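Local structure of probable glutathione reductase (Sinorhizobium meliloti, 4DNA) at residues Tyr56-Ala61 / Phe346-Ile351; Phe60-Glu65 / Ser383-Lys388; Glu184-Phe189 / Val194-Ile199; Ile188-Gly193 / Glu222-Arg227. The protein probably catalyses the NADPH-dependent reduction of glutathione disulfide to glutathione, with bound FAD and a redox-active disulfide as its electron carriers. All blocks are in the same frame, centred on the assembly; numbering follows the deposited sequence.

How the contacts relate
The four contacts form one cluster in which helix 48-66 serves contacts 1 and 2 and helix 180-191 serves contacts 3 and 4. Contacts 3 and 4 lie closest, with centres about 6 Å apart; contacts 2 and 3 lie farthest apart, at about 18 Å. Lys224 of contact 4 ties three of them together, its NZ being 2.7 Å from Gln348 O of contact 1 and 2.8 Å from Asn187 OD1 of contact 3. Contact 3 includes Glu184, a predicted NAD(+)-site residue. The side chains of Phe189 in contact 3 and Gln59 in contact 1 are about 11 and 12 Å from FAD, whereas contact 2 is a surface contact away from the cofactor and NAD(+) sites.

Contact 1: Tyr56-Ala61 / Phe346-Ile351; sequences YASQFA and FSQPEI
Ser58 and Gln59, neighbours on helix 48-66, receive the end of Gln348 from the loop 346-351. The polar part of the contact is the approach of Ser58 OG to Gln348 OE1, at 2.9 Å. Whether the hydroxyl proton is committed to the amide is unsettled, because the carbonyl O of Val55, one turn earlier in the helix, is the stronger partner of this hydroxyl, and Tyr54 O is another. Gln348 gets there by reaching straight out: beyond CG its chain is extended (chi2 172°), which carries the amide from the loop to the helix.

The van der Waals part belongs to the other branch of that amide. Gln348 NE2 lies 3.6 Å from Gln59 CG, so it meets the aliphatic part of Gln59 and not its polar end, and the two amide planes stand nearly perpendicular, 83° apart.

A hydrogen bond also forms within the loop. Ser347 OG donates to Pro349 O at 2.7 Å, spanning the turn that contains the cis peptide between Gln348 and Pro349.

Pro349 rests on Leu217 and Ala220 of helix 211-223, and Gln348 also touches Asn187 of helix 180-191. On the helix 48-66 side, Ala57 O accepts a hydrogen bond from Trp72 of the second subunit.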
loop_
_atom_site.group_PDB
_atom_site.type_symbol
_atom_site.label_atom_id
_atom_site.label_comp_id
_atom_site.label_asym_id
_atom_site.label_seq_id
_atom_site.Cartn_x
_atom_site.Cartn_y
_atom_site.Cartn_z
ATOM N N TYR A 56 -5.186 -13.881 4.107
ATOM C CA TYR A 56 -5.020 -13.248 5.400
ATOM C C TYR A 56 -4.774 -14.302 6.475
ATOM O O TYR A 56 -3.813 -14.194 7.257
ATOM C CB TYR A 56 -6.243 -12.402 5.760
ATOM C CG TYR A 56 -6.386 -11.095 5.004
ATOM C CD1 TYR A 56 -5.267 -10.356 4.623
ATOM C CD2 TYR A 56 -7.650 -10.571 4.717
ATOM C CE1 TYR A 56 -5.399 -9.154 3.957
ATOM C CE2 TYR A 56 -7.798 -9.360 4.053
ATOM C CZ TYR A 56 -6.668 -8.658 3.674
ATOM O OH TYR A 56 -6.788 -7.463 2.997
ATOM N N ALA A 57 -5.633 -15.323 6.500
ATOM C CA ALA A 57 -5.473 -16.439 7.423
ATOM C C ALA A 57 -4.075 -16.996 7.352
ATOM O O ALA A 57 -3.497 -17.302 8.374
ATOM C CB ALA A 57 -6.465 -17.539 7.124
ATOM N N SER A 58 -3.528 -17.117 6.149
ATOM C CA SER A 58 -2.218 -17.714 5.976
ATOM C C SER A 58 -1.083 -16.791 6.382
ATOM O O SER A 58 -0.015 -17.275 6.737
ATOM C CB SER A 58 -2.016 -18.209 4.544
ATOM O OG SER A 58 -2.179 -17.155 3.618
ATOM N N GLN A 59 -1.309 -15.480 6.338
ATOM C CA GLN A 59 -0.261 -14.499 6.649
ATOM C C GLN A 59 0.109 -14.437 8.136
ATOM O O GLN A 59 1.222 -14.066 8.487
ATOM C CB GLN A 59 -0.633 -13.104 6.128
ATOM C CG GLN A 59 -0.395 -12.927 4.631
ATOM C CD GLN A 59 -1.150 -11.759 3.953
ATOM O OE1 GLN A 59 -1.999 -11.081 4.551
ATOM N NE2 GLN A 59 -0.832 -11.530 2.678
ATOM N N PHE A 60 -0.806 -14.814 9.015
ATOM C CA PHE A 60 -0.518 -14.724 10.443
ATOM C C PHE A 60 0.638 -15.615 10.872
ATOM O O PHE A 60 1.338 -15.301 11.843
ATOM C CB PHE A 60 -1.744 -15.044 11.281
ATOM C CG PHE A 60 -2.848 -14.041 11.144
ATOM C CD1 PHE A 60 -2.859 -12.881 11.927
ATOM C CD2 PHE A 60 -3.907 -14.267 10.253
ATOM C CE1 PHE A 60 -3.895 -11.958 11.817
ATOM C CE2 PHE A 60 -4.945 -13.348 10.148
ATOM C CZ PHE A 60 -4.931 -12.190 10.926
ATOM N N ALA A 61 0.829 -16.726 10.160
ATOM C CA ALA A 61 1.907 -17.667 10.466
ATOM C C ALA A 61 3.235 -16.914 10.518
ATOM O O ALA A 61 4.000 -17.022 11.480
ATOM C CB ALA A 61 1.954 -18.759 9.413
ATOM N N PHE A 346 -2.232 -12.430 -5.400
ATOM C CA PHE A 346 -2.104 -12.451 -3.968
ATOM C C PHE A 346 -1.366 -13.659 -3.495
ATOM O O PHE A 346 -1.844 -14.413 -2.649
ATOM C CB PHE A 346 -3.449 -12.250 -3.313
ATOM C CG PHE A 346 -3.943 -10.861 -3.460
ATOM C CD1 PHE A 346 -3.402 -9.840 -2.680
ATOM C CD2 PHE A 346 -4.899 -10.555 -4.405
ATOM C CE1 PHE A 346 -3.839 -8.533 -2.821
ATOM C CE2 PHE A 346 -5.353 -9.258 -4.556
ATOM C CZ PHE A 346 -4.825 -8.240 -3.764
ATOM N N SER A 347 -0.188 -13.835 -4.083
ATOM C CA SER A 347 0.776 -14.785 -3.595
ATOM C C SER A 347 1.513 -14.089 -2.468
ATOM O O SER A 347 1.111 -13.016 -1.992
ATOM C CB SER A 347 1.739 -15.181 -4.692
ATOM O OG SER A 347 2.415 -14.046 -5.179
ATOM N N GLN A 348 2.589 -14.691 -2.016
ATOM C CA GLN A 348 3.264 -14.161 -0.862
ATOM C C GLN A 348 4.698 -14.521 -1.125
ATOM O O GLN A 348 5.037 -15.707 -1.072
ATOM C CB GLN A 348 2.753 -14.835 0.416
ATOM C CG GLN A 348 1.231 -14.802 0.610
ATOM C CD GLN A 348 0.762 -15.648 1.786
ATOM O OE1 GLN A 348 -0.204 -16.403 1.681
ATOM N NE2 GLN A 348 1.446 -15.526 2.908
ATOM N N PRO A 349 5.536 -13.519 -1.470
ATOM C CA PRO A 349 5.213 -12.082 -1.577
ATOM C C PRO A 349 4.192 -11.749 -2.682
ATOM O O PRO A 349 4.104 -12.477 -3.685
ATOM C CB PRO A 349 6.570 -11.451 -1.917
ATOM C CG PRO A 349 7.330 -12.543 -2.588
ATOM C CD PRO A 349 6.926 -13.799 -1.878
ATOM N N GLU A 350 3.433 -10.664 -2.491
ATOM C CA GLU A 350 2.470 -10.213 -3.491
ATOM C C GLU A 350 3.133 -9.759 -4.770
ATOM O O GLU A 350 4.265 -9.286 -4.764
ATOM C CB GLU A 350 1.677 -9.026 -2.989
ATOM C CG GLU A 350 0.340 -9.364 -2.411
ATOM C CD GLU A 350 -0.204 -8.198 -1.625
ATOM O OE1 GLU A 350 -0.817 -7.306 -2.256
ATOM O OE2 GLU A 350 0.009 -8.170 -0.386
ATOM N N ILE A 351 2.397 -9.881 -5.865
ATOM C CA ILE A 351 2.740 -9.189 -7.086
ATOM C C ILE A 351 1.691 -8.086 -7.325
ATOM O O ILE A 351 0.533 -8.223 -6.947
ATOM C CB ILE A 351 2.929 -10.177 -8.261
ATOM C CG1 ILE A 351 4.110 -11.105 -7.937
ATOM C CG2 ILE A 351 3.195 -9.437 -9.564
ATOM C CD1 ILE A 351 4.216 -12.365 -8.764
#

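Contact 2: Phe60-Glu65 / Ser383-Lys388; sequences FAEHFE and SGRKEK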
loop_
_atom_site.group_PDB
_atom_site.type_symbol
_atom_site.label_atom_id
_atom_site.label_comp_id
_atom_site.label_asym_id
_atom_site.label_seq_id
_atom_site.Cartn_x
_atom_site.Cartn_y
_atom_site.Cartn_z
ATOM N N PHE A 60 -0.806 -14.814 9.015
ATOM C CA PHE A 60 -0.518 -14.724 10.443
ATOM C C PHE A 60 0.638 -15.615 10.872
ATOM O O PHE A 60 1.338 -15.301 11.843
ATOM C CB PHE A 60 -1.744 -15.044 11.281
ATOM C CG PHE A 60 -2.848 -14.041 11.144
ATOM C CD1 PHE A 60 -2.859 -12.881 11.927
ATOM C CD2 PHE A 60 -3.907 -14.267 10.253
ATOM C CE1 PHE A 60 -3.895 -11.958 11.817
ATOM C CE2 PHE A 60 -4.945 -13.348 10.148
ATOM C CZ PHE A 60 -4.931 -12.190 10.926
ATOM N N ALA A 61 0.829 -16.726 10.160
ATOM C CA ALA A 61 1.907 -17.667 10.466
ATOM C C ALA A 61 3.235 -16.914 10.518
ATOM O O ALA A 61 4.000 -17.022 11.480
ATOM C CB ALA A 61 1.954 -18.759 9.413
ATOM N N GLU A 62 3.468 -16.115 9.484
ATOM C CA GLU A 62 4.671 -15.321 9.391
ATOM C C GLU A 62 4.704 -14.219 10.443
ATOM O O GLU A 62 5.773 -13.871 10.944
ATOM C CB GLU A 62 4.817 -14.752 7.982
ATOM C CG GLU A 62 5.296 -15.790 6.973
ATOM C CD GLU A 62 5.794 -15.186 5.673
ATOM O OE1 GLU A 62 5.728 -13.948 5.527
ATOM O OE2 GLU A 62 6.266 -15.956 4.798
ATOM N N HIS A 63 3.534 -13.681 10.787
ATOM C CA HIS A 63 3.452 -12.645 11.812
ATOM C C HIS A 63 3.958 -13.106 13.141
ATOM O O HIS A 63 4.630 -12.349 13.837
ATOM C CB HIS A 63 2.043 -12.091 11.948
ATOM C CG HIS A 63 1.662 -11.141 10.848
ATOM N ND1 HIS A 63 2.494 -10.183 10.398
ATOM C CD2 HIS A 63 0.484 -11.017 10.114
ATOM C CE1 HIS A 63 1.889 -9.495 9.412
ATOM N NE2 HIS A 63 0.659 -10.001 9.244
ATOM N N PHE A 64 3.652 -14.352 13.497
ATOM C CA PHE A 64 4.071 -14.899 14.782
ATOM C C PHE A 64 5.587 -14.991 14.893
ATOM O O PHE A 64 6.160 -14.528 15.890
ATOM C CB PHE A 64 3.406 -16.255 15.067
ATOM C CG PHE A 64 1.895 -16.222 14.989
ATOM C CD1 PHE A 64 1.166 -15.201 15.607
ATOM C CD2 PHE A 64 1.196 -17.212 14.299
ATOM C CE1 PHE A 64 -0.214 -15.162 15.524
ATOM C CE2 PHE A 64 -0.187 -17.181 14.223
ATOM C CZ PHE A 64 -0.891 -16.154 14.831
ATOM N N GLU A 65 6.240 -15.565 13.885
ATOM C CA GLU A 65 7.696 -15.701 13.947
ATOM C C GLU A 65 8.381 -14.344 13.798
ATOM O O GLU A 65 9.401 -14.073 14.448
ATOM C CB GLU A 65 8.233 -16.740 12.952
ATOM C CG GLU A 65 7.719 -16.578 11.530
ATOM C CD GLU A 65 7.452 -17.910 10.837
ATOM O OE1 GLU A 65 6.752 -18.768 11.428
ATOM O OE2 GLU A 65 7.930 -18.095 9.693
ATOM N N SER A 383 13.115 -8.609 11.815
ATOM C CA SER A 383 12.561 -9.969 11.856
ATOM C C SER A 383 13.592 -10.992 11.385
ATOM O O SER A 383 13.560 -12.148 11.803
ATOM C CB SER A 383 11.306 -10.074 11.002
ATOM O OG SER A 383 11.624 -9.863 9.647
ATOM N N GLY A 384 14.509 -10.546 10.531
ATOM C CA GLY A 384 15.554 -11.390 9.982
ATOM C C GLY A 384 14.989 -12.258 8.882
ATOM O O GLY A 384 15.579 -13.283 8.532
ATOM N N ARG A 385 13.870 -11.817 8.312
ATOM C CA ARG A 385 13.008 -12.689 7.520
ATOM C C ARG A 385 13.624 -13.344 6.292
ATOM O O ARG A 385 13.192 -14.437 5.926
ATOM C CB ARG A 385 11.686 -12.008 7.144
ATOM C CG ARG A 385 10.910 -12.755 6.059
ATOM C CD ARG A 385 9.417 -12.519 6.163
ATOM N NE ARG A 385 8.902 -13.092 7.392
ATOM C CZ ARG A 385 8.582 -14.370 7.548
ATOM N NH1 ARG A 385 8.707 -15.222 6.540
ATOM N NH2 ARG A 385 8.134 -14.793 8.723
ATOM N N LYS A 386 14.606 -12.702 5.661
ATOM C CA LYS A 386 15.159 -13.192 4.386
ATOM C C LYS A 386 14.146 -13.000 3.266
ATOM O O LYS A 386 13.663 -13.952 2.659
ATOM C CB LYS A 386 15.627 -14.657 4.465
ATOM C CG LYS A 386 17.123 -14.816 4.615
ATOM C CD LYS A 386 17.592 -14.779 6.067
ATOM C CE LYS A 386 17.644 -16.179 6.674
ATOM N NZ LYS A 386 18.682 -16.288 7.737
ATOM N N GLU A 387 13.831 -11.741 3.011
ATOM C CA GLU A 387 12.856 -11.356 2.000
ATOM C C GLU A 387 13.513 -10.289 1.139
ATOM O O GLU A 387 14.405 -9.571 1.606
ATOM C CB GLU A 387 11.615 -10.770 2.677
ATOM C CG GLU A 387 10.290 -11.175 2.053
ATOM C CD GLU A 387 9.083 -10.732 2.884
ATOM O OE1 GLU A 387 9.278 -10.073 3.942
ATOM O OE2 GLU A 387 7.933 -11.046 2.480
ATOM N N LYS A 388 13.089 -10.194 -0.115
ATOM C CA LYS A 388 13.559 -9.119 -0.987
ATOM C C LYS A 388 12.408 -8.447 -1.726
ATOM O O LYS A 388 11.516 -9.103 -2.252
ATOM C CB LYS A 388 14.663 -9.612 -1.936
ATOM C CG LYS A 388 16.062 -9.377 -1.378
ATOM C CD LYS A 388 16.969 -10.594 -1.549
ATOM C CE LYS A 388 18.279 -10.414 -0.780
ATOM N NZ LYS A 388 19.284 -11.492 -1.037
#
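Arg385 turns the flat of its guanidinium group to Glu62 and its edge to Glu65. The Glu62 carboxylate is stacked over one face, the two planes only 18° apart, with CD placed toward the rim of the group and 3.0 Å from Arg385 NH1. Glu62 OE2 makes a salt bridge to NH1 at 3.1 Å, but it lies well out of the guanidinium plane, so no N-H points at it and the attraction is one of charge alone.

Glu65 comes in differently. Its carboxyl carbon is at the guanidinium edge, in plane, and OE2 takes a weak but fairly straight bond from Arg385 NH2, 3.4 Å long with an N-H...O angle of 161°. Glu65 CG sits between the backbone N and the carbonyl carbon, and a bend at chi2 (-142°) turns the acid to that edge. Arg385 bends as well, at chi3, and both glutamate chains cross it at about a right angle.

Asp66, next along the helix, adds a further salt bridge to Arg385 NH2. Three acids thus share one guanidinium, whose charge is probably well balanced.

Gly384 ends helix 380-383 with positive phi, and the loop then runs on to strand 389-396 of the dimerisation domain. What joins this loop to the end of helix 48-66, near the dimer interface, is a surface salt-bridge network centred on one arginine.

Contact 3: Glu184-Phe189 / Val194-Ile199; sequences EFANIF and VKTTLI
Phe189 and Val194 lie side by side and point the same way, their CB atoms 3.8 Å apart, where helix 180-191 turns back into strand 195-199. With chi1 at -73°, the phenyl ring of Phe189 swings beside its own backbone N and leads away from the strand, so that CB does much of the touching. Val194 brings its CG2 branch round to the ring, where CG2 approaches CD1 obliquely at 3.9 Å.

Thr196 separates its two branches. Its methyl, CG2, packs on the helix at Ala186, 3.8 Å from CB. The hydroxyl, with chi1 at -67°, sits beside the threonine's own N and donates to Val194 O at 3.1 Å, from well above the carbonyl plane; it also passes close to Phe189 CB. Between the backbones, Val194 N donates to Phe189 O over 3.1 Å.

Ile173 and Ile175 of strand 172-176 add to the packing of this beta-alpha-beta unit, part of a Rossmann-type NAD(+)-binding fold as predicted for the protein. Chemically, apolar contacts between side chains are joined by one backbone hydrogen bond, and the buried Thr196 hydroxyl is spent within its own segment, on the carbonyl of Val194 just before the strand.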
loop_
_atom_site.group_PDB
_atom_site.type_symbol
_atom_site.label_atom_id
_atom_site.label_comp_id
_atom_site.label_asym_id
_atom_site.label_seq_id
_atom_site.Cartn_x
_atom_site.Cartn_y
_atom_site.Cartn_z
ATOM N N GLU A 184 -1.453 -18.703 -5.781
ATOM C CA GLU A 184 -2.176 -18.219 -4.608
ATOM C C GLU A 184 -2.479 -19.353 -3.630
ATOM O O GLU A 184 -2.075 -19.313 -2.467
ATOM C CB GLU A 184 -3.463 -17.526 -5.029
ATOM C CG GLU A 184 -3.258 -16.192 -5.744
ATOM C CD GLU A 184 -4.561 -15.457 -6.057
ATOM O OE1 GLU A 184 -5.633 -16.116 -6.240
ATOM O OE2 GLU A 184 -4.496 -14.207 -6.122
ATOM N N PHE A 185 -3.167 -20.377 -4.106
ATOM C CA PHE A 185 -3.484 -21.511 -3.262
ATOM C C PHE A 185 -2.263 -22.165 -2.631
ATOM O O PHE A 185 -2.250 -22.412 -1.431
ATOM C CB PHE A 185 -4.330 -22.521 -4.020
ATOM C CG PHE A 185 -5.784 -22.233 -3.931
ATOM C CD1 PHE A 185 -6.488 -22.530 -2.770
ATOM C CD2 PHE A 185 -6.449 -21.614 -4.972
ATOM C CE1 PHE A 185 -7.835 -22.242 -2.656
ATOM C CE2 PHE A 185 -7.802 -21.323 -4.864
ATOM C CZ PHE A 185 -8.497 -21.648 -3.709
ATOM N N ALA A 186 -1.235 -22.415 -3.436
ATOM C CA ALA A 186 0.003 -22.983 -2.933
ATOM C C ALA A 186 0.521 -22.163 -1.781
ATOM O O ALA A 186 0.955 -22.704 -0.767
ATOM C CB ALA A 186 1.040 -23.058 -4.026
ATOM N N ASN A 187 0.471 -20.848 -1.928
ATOM C CA ASN A 187 0.864 -19.978 -0.831
ATOM C C ASN A 187 -0.100 -20.032 0.355
ATOM O O ASN A 187 0.346 -20.026 1.504
ATOM C CB ASN A 187 1.085 -18.557 -1.323
ATOM C CG ASN A 187 2.431 -18.398 -1.980
ATOM O OD1 ASN A 187 3.442 -18.236 -1.301
ATOM N ND2 ASN A 187 2.463 -18.462 -3.304
ATOM N N ILE A 188 -1.403 -20.097 0.080
ATOM C CA ILE A 188 -2.376 -20.180 1.157
ATOM C C ILE A 188 -2.097 -21.456 1.958
ATOM O O ILE A 188 -1.827 -21.399 3.159
ATOM C CB ILE A 188 -3.842 -20.104 0.648
ATOM C CG1 ILE A 188 -4.195 -18.668 0.246
ATOM C CG2 ILE A 188 -4.818 -20.538 1.728
ATOM C CD1 ILE A 188 -5.312 -18.569 -0.760
ATOM N N PHE A 189 -2.110 -22.600 1.286
ATOM C CA PHE A 189 -1.902 -23.863 1.973
ATOM C C PHE A 189 -0.569 -23.925 2.697
ATOM O O PHE A 189 -0.518 -24.373 3.840
ATOM C CB PHE A 189 -2.096 -25.063 1.040
ATOM C CG PHE A 189 -3.532 -25.316 0.695
ATOM C CD1 PHE A 189 -4.498 -25.407 1.700
ATOM C CD2 PHE A 189 -3.935 -25.447 -0.624
ATOM C CE1 PHE A 189 -5.832 -25.626 1.399
ATOM C CE2 PHE A 189 -5.266 -25.676 -0.933
ATOM C CZ PHE A 189 -6.219 -25.761 0.079
ATOM N N VAL A 194 0.426 -26.873 5.384
ATOM C CA VAL A 194 0.290 -27.986 4.462
ATOM C C VAL A 194 1.617 -28.140 3.754
ATOM O O VAL A 194 2.152 -27.157 3.246
ATOM C CB VAL A 194 -0.801 -27.728 3.405
ATOM C CG1 VAL A 194 -0.913 -28.900 2.446
ATOM C CG2 VAL A 194 -2.142 -27.463 4.066
ATOM N N LYS A 195 2.158 -29.357 3.735
ATOM C CA LYS A 195 3.312 -29.666 2.891
ATOM C C LYS A 195 2.890 -29.459 1.436
ATOM O O LYS A 195 2.101 -30.236 0.902
ATOM C CB LYS A 195 3.771 -31.105 3.140
ATOM C CG LYS A 195 4.760 -31.664 2.126
ATOM C CD LYS A 195 6.204 -31.368 2.505
ATOM C CE LYS A 195 7.185 -32.053 1.554
ATOM N NZ LYS A 195 7.379 -31.267 0.301
ATOM N N THR A 196 3.391 -28.393 0.813
ATOM C CA THR A 196 2.888 -27.947 -0.501
ATOM C C THR A 196 3.831 -28.240 -1.670
ATOM O O THR A 196 5.008 -27.918 -1.605
ATOM C CB THR A 196 2.553 -26.436 -0.488
ATOM O OG1 THR A 196 1.444 -26.195 0.383
ATOM C CG2 THR A 196 2.189 -25.933 -1.879
ATOM N N THR A 197 3.311 -28.837 -2.741
ATOM C CA THR A 197 4.088 -29.014 -3.980
ATOM C C THR A 197 3.328 -28.461 -5.184
ATOM O O THR A 197 2.132 -28.705 -5.339
ATOM C CB THR A 197 4.432 -30.495 -4.247
ATOM O OG1 THR A 197 4.823 -31.131 -3.026
ATOM C CG2 THR A 197 5.547 -30.620 -5.262
ATOM N N LEU A 198 4.028 -27.719 -6.033
ATOM C CA LEU A 198 3.426 -27.126 -7.236
ATOM C C LEU A 198 4.083 -27.668 -8.505
ATOM O O LEU A 198 5.319 -27.705 -8.602
ATOM C CB LEU A 198 3.536 -25.595 -7.176
ATOM C CG LEU A 198 3.081 -24.711 -8.336
ATOM C CD1 LEU A 198 1.566 -24.576 -8.429
ATOM C CD2 LEU A 198 3.693 -23.347 -8.128
ATOM N N ILE A 199 3.262 -28.099 -9.463
ATOM C CA ILE A 199 3.783 -28.635 -10.725
ATOM C C ILE A 199 3.138 -27.982 -11.952
ATOM O O ILE A 199 1.941 -27.675 -11.972
ATOM C CB ILE A 199 3.706 -30.174 -10.775
ATOM C CG1 ILE A 199 4.481 -30.723 -11.982
ATOM C CG2 ILE A 199 2.260 -30.651 -10.734
ATOM C CD1 ILE A 199 4.439 -32.234 -12.139
#

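Contact 4: Ile188-Gly193 / Glu222-Arg227; sequences IFHGLG and EEKGIR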
loop_
_atom_site.group_PDB
_atom_site.type_symbol
_atom_site.label_atom_id
_atom_site.label_comp_id
_atom_site.label_asym_id
_atom_site.label_seq_id
_atom_site.Cartn_x
_atom_site.Cartn_y
_atom_site.Cartn_z
ATOM N N ILE A 188 -1.403 -20.097 0.080
ATOM C CA ILE A 188 -2.376 -20.180 1.157
ATOM C C ILE A 188 -2.097 -21.456 1.958
ATOM O O ILE A 188 -1.827 -21.399 3.159
ATOM C CB ILE A 188 -3.842 -20.104 0.648
ATOM C CG1 ILE A 188 -4.195 -18.668 0.246
ATOM C CG2 ILE A 188 -4.818 -20.538 1.728
ATOM C CD1 ILE A 188 -5.312 -18.569 -0.760
ATOM N N PHE A 189 -2.110 -22.600 1.286
ATOM C CA PHE A 189 -1.902 -23.863 1.973
ATOM C C PHE A 189 -0.569 -23.925 2.697
ATOM O O PHE A 189 -0.518 -24.373 3.840
ATOM C CB PHE A 189 -2.096 -25.063 1.040
ATOM C CG PHE A 189 -3.532 -25.316 0.695
ATOM C CD1 PHE A 189 -4.498 -25.407 1.700
ATOM C CD2 PHE A 189 -3.935 -25.447 -0.624
ATOM C CE1 PHE A 189 -5.832 -25.626 1.399
ATOM C CE2 PHE A 189 -5.266 -25.676 -0.933
ATOM C CZ PHE A 189 -6.219 -25.761 0.079
ATOM N N HIS A 190 0.499 -23.462 2.051
ATOM C CA HIS A 190 1.815 -23.490 2.688
ATOM C C HIS A 190 1.807 -22.722 3.968
ATOM O O HIS A 190 2.232 -23.236 4.996
ATOM C CB HIS A 190 2.929 -22.966 1.789
ATOM C CG HIS A 190 4.282 -22.977 2.461
ATOM N ND1 HIS A 190 5.089 -24.060 2.449
ATOM C CD2 HIS A 190 4.942 -22.004 3.211
ATOM C CE1 HIS A 190 6.208 -23.793 3.139
ATOM N NE2 HIS A 190 6.120 -22.536 3.607
ATOM N N GLY A 191 1.316 -21.484 3.901
ATOM C CA GLY A 191 1.173 -20.614 5.061
ATOM C C GLY A 191 0.468 -21.317 6.200
ATOM O O GLY A 191 0.807 -21.113 7.371
ATOM N N LEU A 192 -0.494 -22.170 5.854
ATOM C CA LEU A 192 -1.262 -22.905 6.852
ATOM C C LEU A 192 -0.626 -24.237 7.322
ATOM O O LEU A 192 -1.212 -24.959 8.133
ATOM C CB LEU A 192 -2.704 -23.083 6.365
ATOM C CG LEU A 192 -3.484 -21.803 6.035
ATOM C CD1 LEU A 192 -4.830 -22.140 5.428
ATOM C CD2 LEU A 192 -3.676 -20.895 7.231
ATOM N N GLY A 193 0.576 -24.543 6.835
ATOM C CA GLY A 193 1.344 -25.698 7.304
ATOM C C GLY A 193 1.149 -26.971 6.498
ATOM O O GLY A 193 1.626 -28.035 6.895
ATOM N N GLU A 222 10.319 -21.314 -3.194
ATOM C CA GLU A 222 11.080 -22.524 -2.881
ATOM C C GLU A 222 12.084 -22.318 -1.750
ATOM O O GLU A 222 12.406 -23.250 -1.010
ATOM C CB GLU A 222 11.673 -23.194 -4.127
ATOM C CG GLU A 222 12.844 -22.510 -4.803
ATOM C CD GLU A 222 13.393 -23.356 -5.950
ATOM O OE1 GLU A 222 12.697 -24.318 -6.366
ATOM O OE2 GLU A 222 14.516 -23.071 -6.440
ATOM N N GLU A 223 12.525 -21.075 -1.596
ATOM C CA GLU A 223 13.318 -20.647 -0.439
ATOM C C GLU A 223 12.567 -20.930 0.860
ATOM O O GLU A 223 13.186 -21.272 1.860
ATOM C CB GLU A 223 13.620 -19.145 -0.536
ATOM C CG GLU A 223 14.987 -18.710 -0.034
ATOM C CD GLU A 223 15.071 -18.574 1.482
ATOM O OE1 GLU A 223 14.038 -18.263 2.129
ATOM O OE2 GLU A 223 16.183 -18.786 2.034
ATOM N N LYS A 224 11.236 -20.809 0.845
ATOM C CA LYS A 224 10.451 -20.987 2.074
ATOM C C LYS A 224 9.860 -22.383 2.264
ATOM O O LYS A 224 9.095 -22.610 3.198
ATOM C CB LYS A 224 9.397 -19.875 2.256
ATOM C CG LYS A 224 8.149 -19.978 1.412
ATOM C CD LYS A 224 7.256 -18.764 1.639
ATOM C CE LYS A 224 6.285 -18.562 0.481
ATOM N NZ LYS A 224 5.144 -17.653 0.800
ATOM N N GLY A 225 10.232 -23.321 1.398
ATOM C CA GLY A 225 9.812 -24.706 1.567
ATOM C C GLY A 225 8.695 -25.150 0.646
ATOM O O GLY A 225 7.945 -26.066 0.967
ATOM N N ILE A 226 8.562 -24.505 -0.504
ATOM C CA ILE A 226 7.617 -24.998 -1.499
ATOM C C ILE A 226 8.383 -25.676 -2.637
ATOM O O ILE A 226 9.294 -25.092 -3.230
ATOM C CB ILE A 226 6.639 -23.900 -1.989
ATOM C CG1 ILE A 226 5.915 -23.276 -0.782
ATOM C CG2 ILE A 226 5.652 -24.479 -2.995
ATOM C CD1 ILE A 226 4.946 -22.153 -1.097
ATOM N N ARG A 227 8.037 -26.927 -2.903
ATOM C CA ARG A 227 8.665 -27.650 -3.978
ATOM C C ARG A 227 7.984 -27.223 -5.268
ATOM O O ARG A 227 6.761 -27.336 -5.396
ATOM C CB ARG A 227 8.534 -29.155 -3.759
ATOM C CG ARG A 227 9.633 -29.960 -4.424
ATOM C CD ARG A 227 9.188 -31.388 -4.680
ATOM N NE ARG A 227 10.189 -32.135 -5.443
ATOM C CZ ARG A 227 10.121 -33.440 -5.723
ATOM N NH1 ARG A 227 9.089 -34.174 -5.305
ATOM N NH2 ARG A 227 11.092 -34.018 -6.431
HETATM O O HOH W 1 5.293 -26.770 2.216
#
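With its CG anti to the backbone N (chi1 179°) and its ring turned crosswise (chi2 87°), the His190 side chain reaches from helix 180-191 over to Ile226, whose CG1 lies beside the isoleucine's own N. The two meet where both helices end in Schellman motifs. Gly193 closes the first, its N bonded to His190 O. Gly225 closes the second, with its N bonded to Glu222 O and the N of Ile226 to Met221 O. Both glycines have positive phi, and the second motif turns the chain from helix 211-223 toward strand 227-229, an outermost strand of the four-stranded parallel sheet that also holds strand 195-199.

The ring is gripped from more than one direction. Ile226 CG1 sits over one face in a CH-pi contact, 3.8 Å from the ring centroid and 29° off its normal, while Ile226 CD1 reaches farther back, to His190 CB at 3.6 Å. Lys224 and Gly225 bring their carbonyl oxygens obliquely to the ring, and the distance from His190 NE2 to Lys224 O is 3.0 Å. The aliphatic start of the Lys224 chain, at CG, borders the same nitrogen.

Thr196 of strand 195-199 touches both His190 and Ile226. At the ring edge, in its plane, a water lies 2.7 Å from His190 ND1 and donates a hydrogen bond to Gly225 O at 3.0 Å.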